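Local coordinates for enterobactin synthetase component F-related protein (Vibrio cholerae serotype O1, PDB 4OXI) that probably activates glycine with ATP as glycyl-adenylate, an adenylation-domain enzyme of the lipopolysaccharide modification pathway behind antimicrobial peptide resistance, at residues A[347-352]-A[374-379]; A[296-301]-A[328-333]; A[501-504]-A[508-511]. One frame throughout, in Å; residues are numbered along the deposited sequence.

Contact 1: A[347-352]-A[374-379]; sequences QWQQAT and FVAHSG
Q349 on helix 342-352 sets its amide oxygen against the rim of the F374 ring: OE1 lies 3.3 Å from F374 CD2, equally near CE2, and close to the plane of the ring. The amide carbon CD of Q349 also falls in that plane, at the edge, while the amide itself is turned 50° from the ring. A carbonyl oxygen here faces the aromatic hydrogens, the mildly positive part of the ring, so the approach is probably favourable although it is only a close contact. Q349 gets there with CG anti to its own nitrogen (chi1 -178°) and an extended chain beyond, which carries the amide off the helix toward the loop 374-379. A376 adds its methyl from the same loop, CB standing 4.2 Å from Q349 OE1.

The other end of the amide is held by hydrogen bonds. NE2 of Q349 gives one to a water 2.8 Å away, which in turn donates to F374 O at 2.9 Å; NE2 also bonds to Q354 O just beyond the helix. With these two acceptors on NE2, the amide's orientation is well defined, and OE1 is left turned to the ring. F374 also has CG anti to its nitrogen (chi1 172°), which sends the ring back toward the helix, where it packs on A345 and E346 and meets the H342 ring. Its own loop covers part of one face, with A376 N lying above the ring near the rim.

V356 touches both Q349 and F374 from the neighbouring strand. Helix 342-352 is the helical connection of a beta-alpha-beta crossover, from strand 332-336 to the parallel strand 356-360, and the contact packs it against the loop leaving the antiparallel strand 370-373.

Contact 2: A[296-301]-A[328-333]; sequences EFIHHH and PSLRLS
Where helix 294-301 packs beside the loop that leads into strand 332-336, I298 meets L330 and S329. The apolar touch is I298 CG2 to L330 CG, at 4.1 Å. With CG1 beside the backbone nitrogen (chi1 -75°), the short branch CG2 of I298 stands anti to it and meets the leucine's branch point. L330 chi1 is -140°, off the staggered values; its CG faces I298, and the side chain also packs on helix 342-352.

Strands 305-308 and 332-336 are parallel neighbours joined through helix 311-318, a beta-alpha-beta crossover, and helix 294-301 comes just before the first of them. W306 of strand 305-308 and W348 of helix 342-352 each pack on both I298 and L330, giving a small hydrophobic core; T352 touches L330 as well.

The polar member stands at the margin of this core. S329 OG is 4.4 Å from I298 CG2 and 4.3 Å from I298 O, too far to bond, and its hydrogen-bond partner is instead L303 O, in the short link between helix 294-301 and strand 305-308.

Contact 3: A[501-504]-A[508-511]; sequences WPLS and YASG
W501 N donates to G511 O at 2.8 Å, nearly straight (165° at the hydrogen), though the donor sits well above the carbonyl plane. At the other end S504 N binds Y508 O at 2.9 Å. The return bond of that pair comes from a side chain: Y508 N points to S504 OG, 3.2 Å away and bent to 143°. S504 has OG between its backbone nitrogen and carbonyl carbon (chi1 68°), which brings the hydroxyl across to Y508; the same OG also bonds E314 OE2. Between them S510 N reaches P502 O at 3.2 Å, a one-way hydrogen bond, since the proline has no N-H to return it.

L503 and A509 face each other as a non-hydrogen-bonded antiparallel pair. Two CA-H...O contacts flank it, A509 CA to P502 O at 3.3 Å and L503 CA to Y508 O at 3.4 Å. The peptide before P502 is cis, and beside it the regular pairing breaks down: the acceptors W501 O and G511 O come within 3.0 Å of each other. Outward, L503 CD2 rests on A509 CB at 3.7 Å, and the P502 ring edges CG and CD lie against S510 OG. Helix 560-568 packs on W501 and L503, whereas the Y508 ring leads away to helix 311-318.

The hairpin is thus stitched mainly by backbone groups, while S504 OG and Y508 OH bond to E314 and A339 O of the large N-terminal part, the Y508 side chain about 8 Å from the bound glycyl-adenylate. If the small C-terminal part rotates as in related adenylation enzymes, these outside bonds would probably have to break, whereas the hairpin's own need not.

From the N terminus, contact 2 comes first: 296-301 and 328-333 close a loop holding strand 305-308 and helix 311-318. The chain then runs through strand 332-336 into helix 342-352, where contact 1 opens; its loop encloses strands 356-360 and 370-373. Contact 3 closes a turn of three residues between strands 496-500 and 512-516. The three follow in series, none nesting or crossing. The helix of contact 1 also serves contact 2, W348 lying against I298 and L330 with NE1 2.7 Å from S333 OG, probably hydrogen-bonded. Contact 3 touches neither, its centre about 24 Å from that of contact 1, yet reaches helix 311-318 of contact 2's loop through Y508.

Contact 1: A[347-352]-A[374-379]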
loop_
_atom_site.group_PDB
_atom_site.type_symbol
_atom_site.label_atom_id
_atom_site.label_comp_id
_atom_site.label_asym_id
_atom_site.label_seq_id
_atom_site.Cartn_x
_atom_site.Cartn_y
_atom_site.Cartn_z
ATOM N N GLN A 347 -12.727 17.680 -11.858
ATOM C CA GLN A 347 -12.242 17.411 -13.204
ATOM C C GLN A 347 -12.224 15.916 -13.528
ATOM O O GLN A 347 -12.470 15.523 -14.665
ATOM C CB GLN A 347 -10.872 18.049 -13.419
ATOM C CG GLN A 347 -10.952 19.558 -13.608
ATOM C CD GLN A 347 -9.594 20.221 -13.590
ATOM O OE1 GLN A 347 -9.060 20.540 -12.522
ATOM N NE2 GLN A 347 -9.023 20.438 -14.769
ATOM N N TRP A 348 -11.949 15.076 -12.534
ATOM C CA TRP A 348 -11.952 13.645 -12.789
ATOM C C TRP A 348 -13.392 13.188 -12.981
ATOM O O TRP A 348 -13.678 12.390 -13.878
ATOM C CB TRP A 348 -11.270 12.869 -11.652
ATOM C CG TRP A 348 -11.113 11.385 -11.933
ATOM C CD1 TRP A 348 -12.013 10.398 -11.657
ATOM C CD2 TRP A 348 -9.984 10.741 -12.538
ATOM N NE1 TRP A 348 -11.511 9.170 -12.050
ATOM C CE2 TRP A 348 -10.266 9.357 -12.593
ATOM C CE3 TRP A 348 -8.754 11.198 -13.029
ATOM C CZ2 TRP A 348 -9.367 8.428 -13.125
ATOM C CZ3 TRP A 348 -7.862 10.275 -13.566
ATOM C CH2 TRP A 348 -8.174 8.908 -13.608
ATOM N N GLN A 349 -14.302 13.708 -12.157
ATOM C CA GLN A 349 -15.708 13.315 -12.256
ATOM C C GLN A 349 -16.366 13.759 -13.576
ATOM O O GLN A 349 -17.239 13.065 -14.103
ATOM C CB GLN A 349 -16.516 13.807 -11.046
ATOM C CG GLN A 349 -17.991 13.380 -11.097
ATOM C CD GLN A 349 -18.638 13.336 -9.728
ATOM O OE1 GLN A 349 -18.994 14.376 -9.157
ATOM N NE2 GLN A 349 -18.795 12.129 -9.185
ATOM N N GLN A 350 -15.944 14.899 -14.118
ATOM C CA GLN A 350 -16.451 15.333 -15.422
ATOM C C GLN A 350 -16.036 14.368 -16.521
ATOM O O GLN A 350 -16.778 14.153 -17.482
ATOM C CB GLN A 350 -15.991 16.754 -15.756
ATOM C CG GLN A 350 -16.809 17.848 -15.062
ATOM C CD GLN A 350 -18.297 17.773 -15.398
ATOM O OE1 GLN A 350 -18.712 18.121 -16.509
ATOM N NE2 GLN A 350 -19.105 17.306 -14.443
ATOM N N ALA A 351 -14.852 13.774 -16.385
ATOM C CA ALA A 351 -14.400 12.794 -17.376
ATOM C C ALA A 351 -15.181 11.501 -17.277
ATOM O O ALA A 351 -15.502 10.899 -18.298
ATOM C CB ALA A 351 -12.919 12.521 -17.238
ATOM N N THR A 352 -15.483 11.057 -16.057
ATOM C CA THR A 352 -16.178 9.777 -15.911
ATOM C C THR A 352 -17.696 9.949 -15.882
ATOM O O THR A 352 -18.425 9.018 -16.220
ATOM C CB THR A 352 -15.753 8.996 -14.615
ATOM O OG1 THR A 352 -16.259 9.667 -13.451
ATOM C CG2 THR A 352 -14.235 8.861 -14.511
ATOM N N PHE A 374 -17.681 12.018 -3.122
ATOM C CA PHE A 374 -17.492 13.374 -3.583
ATOM C C PHE A 374 -18.840 13.968 -4.007
ATOM O O PHE A 374 -19.575 13.364 -4.792
ATOM C CB PHE A 374 -16.528 13.382 -4.759
ATOM C CG PHE A 374 -16.408 14.706 -5.431
ATOM C CD1 PHE A 374 -15.840 15.781 -4.773
ATOM C CD2 PHE A 374 -16.862 14.880 -6.734
ATOM C CE1 PHE A 374 -15.719 17.019 -5.407
ATOM C CE2 PHE A 374 -16.749 16.108 -7.376
ATOM C CZ PHE A 374 -16.172 17.178 -6.715
ATOM N N VAL A 375 -19.146 15.143 -3.465
ATOM C CA VAL A 375 -20.356 15.893 -3.790
ATOM C C VAL A 375 -19.945 17.146 -4.548
ATOM O O VAL A 375 -19.330 18.047 -3.976
ATOM C CB VAL A 375 -21.100 16.321 -2.503
ATOM C CG1 VAL A 375 -22.364 17.094 -2.841
ATOM C CG2 VAL A 375 -21.424 15.105 -1.618
ATOM N N ALA A 376 -20.261 17.201 -5.838
ATOM C CA ALA A 376 -19.930 18.362 -6.669
ATOM C C ALA A 376 -20.470 19.684 -6.105
ATOM O O ALA A 376 -19.856 20.740 -6.265
ATOM C CB ALA A 376 -20.448 18.150 -8.082
ATOM N N HIS A 377 -21.621 19.612 -5.442
ATOM C CA HIS A 377 -22.310 20.804 -4.947
ATOM C C HIS A 377 -22.094 21.040 -3.452
ATOM O O HIS A 377 -23.055 21.281 -2.714
ATOM C CB HIS A 377 -23.814 20.685 -5.221
ATOM C CG HIS A 377 -24.147 20.437 -6.659
ATOM N ND1 HIS A 377 -23.835 21.333 -7.662
ATOM C CD2 HIS A 377 -24.764 19.393 -7.265
ATOM C CE1 HIS A 377 -24.247 20.852 -8.822
ATOM N NE2 HIS A 377 -24.814 19.677 -8.610
ATOM N N SER A 378 -20.843 20.968 -3.005
ATOM C CA SER A 378 -20.547 21.128 -1.585
ATOM C C SER A 378 -20.062 22.541 -1.331
ATOM O O SER A 378 -20.165 23.048 -0.217
ATOM C CB SER A 378 -19.463 20.144 -1.138
ATOM O OG SER A 378 -18.181 20.597 -1.553
ATOM N N GLY A 379 -19.521 23.160 -2.373
ATOM C CA GLY A 379 -18.912 24.468 -2.254
ATOM C C GLY A 379 -17.799 24.529 -1.220
ATOM O O GLY A 379 -17.693 25.523 -0.504
HETATM O O HOH W 1 -19.200 11.119 -6.571
#

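Contact 2: A[296-301]-A[328-333]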
loop_
_atom_site.group_PDB
_atom_site.type_symbol
_atom_site.label_atom_id
_atom_site.label_comp_id
_atom_site.label_asym_id
_atom_site.label_seq_id
_atom_site.Cartn_x
_atom_site.Cartn_y
_atom_site.Cartn_z
ATOM N N GLU A 296 -5.101 7.149 -20.293
ATOM C CA GLU A 296 -5.004 6.326 -21.499
ATOM C C GLU A 296 -5.112 4.836 -21.184
ATOM O O GLU A 296 -5.721 4.082 -21.945
ATOM C CB GLU A 296 -3.704 6.588 -22.252
ATOM C CG GLU A 296 -3.561 7.995 -22.796
ATOM C CD GLU A 296 -2.746 8.881 -21.878
ATOM O OE1 GLU A 296 -1.816 9.558 -22.372
ATOM O OE2 GLU A 296 -3.028 8.895 -20.656
ATOM N N PHE A 297 -4.518 4.401 -20.076
ATOM C CA PHE A 297 -4.628 2.993 -19.701
ATOM C C PHE A 297 -6.099 2.644 -19.420
ATOM O O PHE A 297 -6.614 1.644 -19.909
ATOM C CB PHE A 297 -3.729 2.668 -18.490
ATOM C CG PHE A 297 -3.641 1.189 -18.181
ATOM C CD1 PHE A 297 -4.434 0.620 -17.203
ATOM C CD2 PHE A 297 -2.767 0.371 -18.881
ATOM C CE1 PHE A 297 -4.354 -0.736 -16.932
ATOM C CE2 PHE A 297 -2.688 -0.982 -18.622
ATOM C CZ PHE A 297 -3.479 -1.542 -17.645
ATOM N N ILE A 298 -6.777 3.489 -18.646
ATOM C CA ILE A 298 -8.174 3.238 -18.292
ATOM C C ILE A 298 -9.024 3.119 -19.548
ATOM O O ILE A 298 -9.758 2.144 -19.726
ATOM C CB ILE A 298 -8.735 4.374 -17.393
ATOM C CG1 ILE A 298 -8.189 4.238 -15.962
ATOM C CG2 ILE A 298 -10.254 4.350 -17.392
ATOM C CD1 ILE A 298 -7.911 5.564 -15.277
ATOM N N HIS A 299 -8.903 4.104 -20.430
ATOM C CA HIS A 299 -9.655 4.092 -21.679
ATOM C C HIS A 299 -9.305 2.896 -22.584
ATOM O O HIS A 299 -10.190 2.227 -23.115
ATOM C CB HIS A 299 -9.456 5.414 -22.433
ATOM C CG HIS A 299 -10.088 5.422 -23.787
ATOM N ND1 HIS A 299 -11.448 5.552 -23.973
ATOM C CD2 HIS A 299 -9.550 5.280 -25.022
ATOM C CE1 HIS A 299 -11.719 5.500 -25.265
ATOM N NE2 HIS A 299 -10.586 5.339 -25.923
ATOM N N HIS A 300 -8.010 2.632 -22.751
ATOM C CA HIS A 300 -7.531 1.508 -23.568
ATOM C C HIS A 300 -8.144 0.173 -23.148
ATOM O O HIS A 300 -8.537 -0.643 -23.989
ATOM C CB HIS A 300 -6.013 1.426 -23.440
ATOM C CG HIS A 300 -5.364 0.490 -24.407
ATOM N ND1 HIS A 300 -5.060 -0.816 -24.089
ATOM C CD2 HIS A 300 -4.916 0.685 -25.669
ATOM C CE1 HIS A 300 -4.475 -1.394 -25.122
ATOM N NE2 HIS A 300 -4.375 -0.504 -26.093
ATOM N N HIS A 301 -8.238 -0.058 -21.841
ATOM C CA HIS A 301 -8.784 -1.330 -21.364
ATOM C C HIS A 301 -10.209 -1.227 -20.865
ATOM O O HIS A 301 -10.726 -2.198 -20.328
ATOM C CB HIS A 301 -7.912 -1.936 -20.249
ATOM C CG HIS A 301 -6.570 -2.389 -20.721
ATOM N ND1 HIS A 301 -6.400 -3.486 -21.541
ATOM C CD2 HIS A 301 -5.334 -1.877 -20.511
ATOM C CE1 HIS A 301 -5.117 -3.637 -21.811
ATOM N NE2 HIS A 301 -4.446 -2.675 -21.196
ATOM N N PRO A 328 -15.926 7.148 -20.097
ATOM C CA PRO A 328 -17.264 6.619 -19.797
ATOM C C PRO A 328 -17.276 5.269 -19.107
ATOM O O PRO A 328 -18.262 4.957 -18.458
ATOM C CB PRO A 328 -17.905 6.463 -21.189
ATOM C CG PRO A 328 -16.756 6.367 -22.138
ATOM C CD PRO A 328 -15.708 7.280 -21.553
ATOM N N SER A 329 -16.234 4.459 -19.251
ATOM C CA SER A 329 -16.287 3.114 -18.662
ATOM C C SER A 329 -16.067 3.103 -17.136
ATOM O O SER A 329 -16.403 2.120 -16.474
ATOM C CB SER A 329 -15.277 2.177 -19.334
ATOM O OG SER A 329 -13.940 2.503 -18.944
ATOM N N LEU A 330 -15.516 4.183 -16.583
ATOM C CA LEU A 330 -15.030 4.173 -15.191
ATOM C C LEU A 330 -16.130 4.509 -14.191
ATOM O O LEU A 330 -16.342 5.684 -13.868
ATOM C CB LEU A 330 -13.881 5.176 -15.022
ATOM C CG LEU A 330 -12.695 4.746 -14.148
ATOM C CD1 LEU A 330 -11.941 5.956 -13.629
ATOM C CD2 LEU A 330 -13.123 3.832 -13.012
ATOM N N ARG A 331 -16.813 3.493 -13.678
ATOM C CA ARG A 331 -18.016 3.742 -12.869
ATOM C C ARG A 331 -17.709 3.970 -11.394
ATOM O O ARG A 331 -18.526 4.542 -10.667
ATOM C CB ARG A 331 -19.047 2.622 -13.046
ATOM C CG ARG A 331 -18.763 1.340 -12.277
ATOM C CD ARG A 331 -19.830 0.284 -12.618
ATOM N NE ARG A 331 -19.669 -0.943 -11.847
ATOM C CZ ARG A 331 -20.085 -1.096 -10.589
ATOM N NH1 ARG A 331 -20.679 -0.093 -9.947
ATOM N NH2 ARG A 331 -19.891 -2.248 -9.964
ATOM N N LEU A 332 -16.530 3.537 -10.954
ATOM C CA LEU A 332 -16.104 3.788 -9.584
ATOM C C LEU A 332 -14.641 4.229 -9.518
ATOM O O LEU A 332 -13.739 3.468 -9.887
ATOM C CB LEU A 332 -16.325 2.549 -8.710
ATOM C CG LEU A 332 -17.735 2.234 -8.199
ATOM C CD1 LEU A 332 -17.817 0.788 -7.733
ATOM C CD2 LEU A 332 -18.138 3.177 -7.066
ATOM N N SER A 333 -14.420 5.449 -9.025
ATOM C CA SER A 333 -13.087 6.027 -8.901
ATOM C C SER A 333 -12.786 6.239 -7.438
ATOM O O SER A 333 -13.463 7.043 -6.777
ATOM C CB SER A 333 -13.032 7.388 -9.597
ATOM O OG SER A 333 -13.115 7.251 -11.008
#

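Contact 3: A[501-504]-A[508-511]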
loop_
_atom_site.group_PDB
_atom_site.type_symbol
_atom_site.label_atom_id
_atom_site.label_comp_id
_atom_site.label_asym_id
_atom_site.label_seq_id
_atom_site.Cartn_x
_atom_site.Cartn_y
_atom_site.Cartn_z
ATOM N N TRP A 501 9.781 19.507 -2.558
ATOM C CA TRP A 501 9.875 20.439 -3.681
ATOM C C TRP A 501 10.244 19.674 -4.948
ATOM O O TRP A 501 11.098 18.790 -4.900
ATOM C CB TRP A 501 10.951 21.496 -3.410
ATOM C CG TRP A 501 10.904 22.592 -4.405
ATOM C CD1 TRP A 501 11.635 22.699 -5.562
ATOM C CD2 TRP A 501 10.040 23.732 -4.363
ATOM N NE1 TRP A 501 11.272 23.844 -6.236
ATOM C CE2 TRP A 501 10.295 24.494 -5.520
ATOM C CE3 TRP A 501 9.068 24.177 -3.461
ATOM C CZ2 TRP A 501 9.620 25.689 -5.789
ATOM C CZ3 TRP A 501 8.394 25.362 -3.730
ATOM C CH2 TRP A 501 8.674 26.103 -4.883
ATOM N N PRO A 502 9.632 20.025 -6.096
ATOM C CA PRO A 502 8.628 21.087 -6.283
ATOM C C PRO A 502 7.217 20.682 -5.860
ATOM O O PRO A 502 6.941 19.508 -5.610
ATOM C CB PRO A 502 8.663 21.349 -7.798
ATOM C CG PRO A 502 9.175 20.062 -8.403
ATOM C CD PRO A 502 10.049 19.404 -7.371
ATOM N N LEU A 503 6.337 21.671 -5.764
ATOM C CA LEU A 503 4.949 21.428 -5.413
ATOM C C LEU A 503 4.063 21.704 -6.621
ATOM O O LEU A 503 4.316 22.630 -7.397
ATOM C CB LEU A 503 4.529 22.324 -4.251
ATOM C CG LEU A 503 5.392 22.286 -2.992
ATOM C CD1 LEU A 503 4.833 23.232 -1.938
ATOM C CD2 LEU A 503 5.493 20.869 -2.440
ATOM N N SER A 504 3.029 20.887 -6.787
ATOM C CA SER A 504 2.030 21.133 -7.817
ATOM C C SER A 504 1.003 22.132 -7.276
ATOM O O SER A 504 1.080 22.536 -6.111
ATOM C CB SER A 504 1.348 19.825 -8.186
ATOM O OG SER A 504 0.555 19.363 -7.107
ATOM N N TYR A 508 0.960 18.932 -3.951
ATOM C CA TYR A 508 1.618 17.625 -3.924
ATOM C C TYR A 508 3.087 17.793 -4.312
ATOM O O TYR A 508 3.399 18.455 -5.302
ATOM C CB TYR A 508 0.935 16.619 -4.877
ATOM C CG TYR A 508 -0.565 16.422 -4.681
ATOM C CD1 TYR A 508 -1.171 16.614 -3.439
ATOM C CD2 TYR A 508 -1.375 16.043 -5.747
ATOM C CE1 TYR A 508 -2.545 16.434 -3.272
ATOM C CE2 TYR A 508 -2.746 15.864 -5.592
ATOM C CZ TYR A 508 -3.321 16.060 -4.358
ATOM O OH TYR A 508 -4.671 15.880 -4.205
ATOM N N ALA A 509 3.979 17.199 -3.521
ATOM C CA ALA A 509 5.423 17.240 -3.765
ATOM C C ALA A 509 5.865 16.053 -4.597
ATOM O O ALA A 509 5.581 14.911 -4.245
ATOM C CB ALA A 509 6.188 17.245 -2.439
ATOM N N SER A 510 6.578 16.312 -5.688
ATOM C CA SER A 510 7.074 15.235 -6.542
ATOM C C SER A 510 8.501 14.822 -6.181
ATOM O O SER A 510 9.032 13.854 -6.738
ATOM C CB SER A 510 7.009 15.646 -8.020
ATOM O OG SER A 510 7.654 16.895 -8.234
ATOM N N GLY A 511 9.121 15.557 -5.258
ATOM C CA GLY A 511 10.511 15.310 -4.890
ATOM C C GLY A 511 10.915 16.053 -3.626
ATOM O O GLY A 511 10.080 16.717 -2.988
#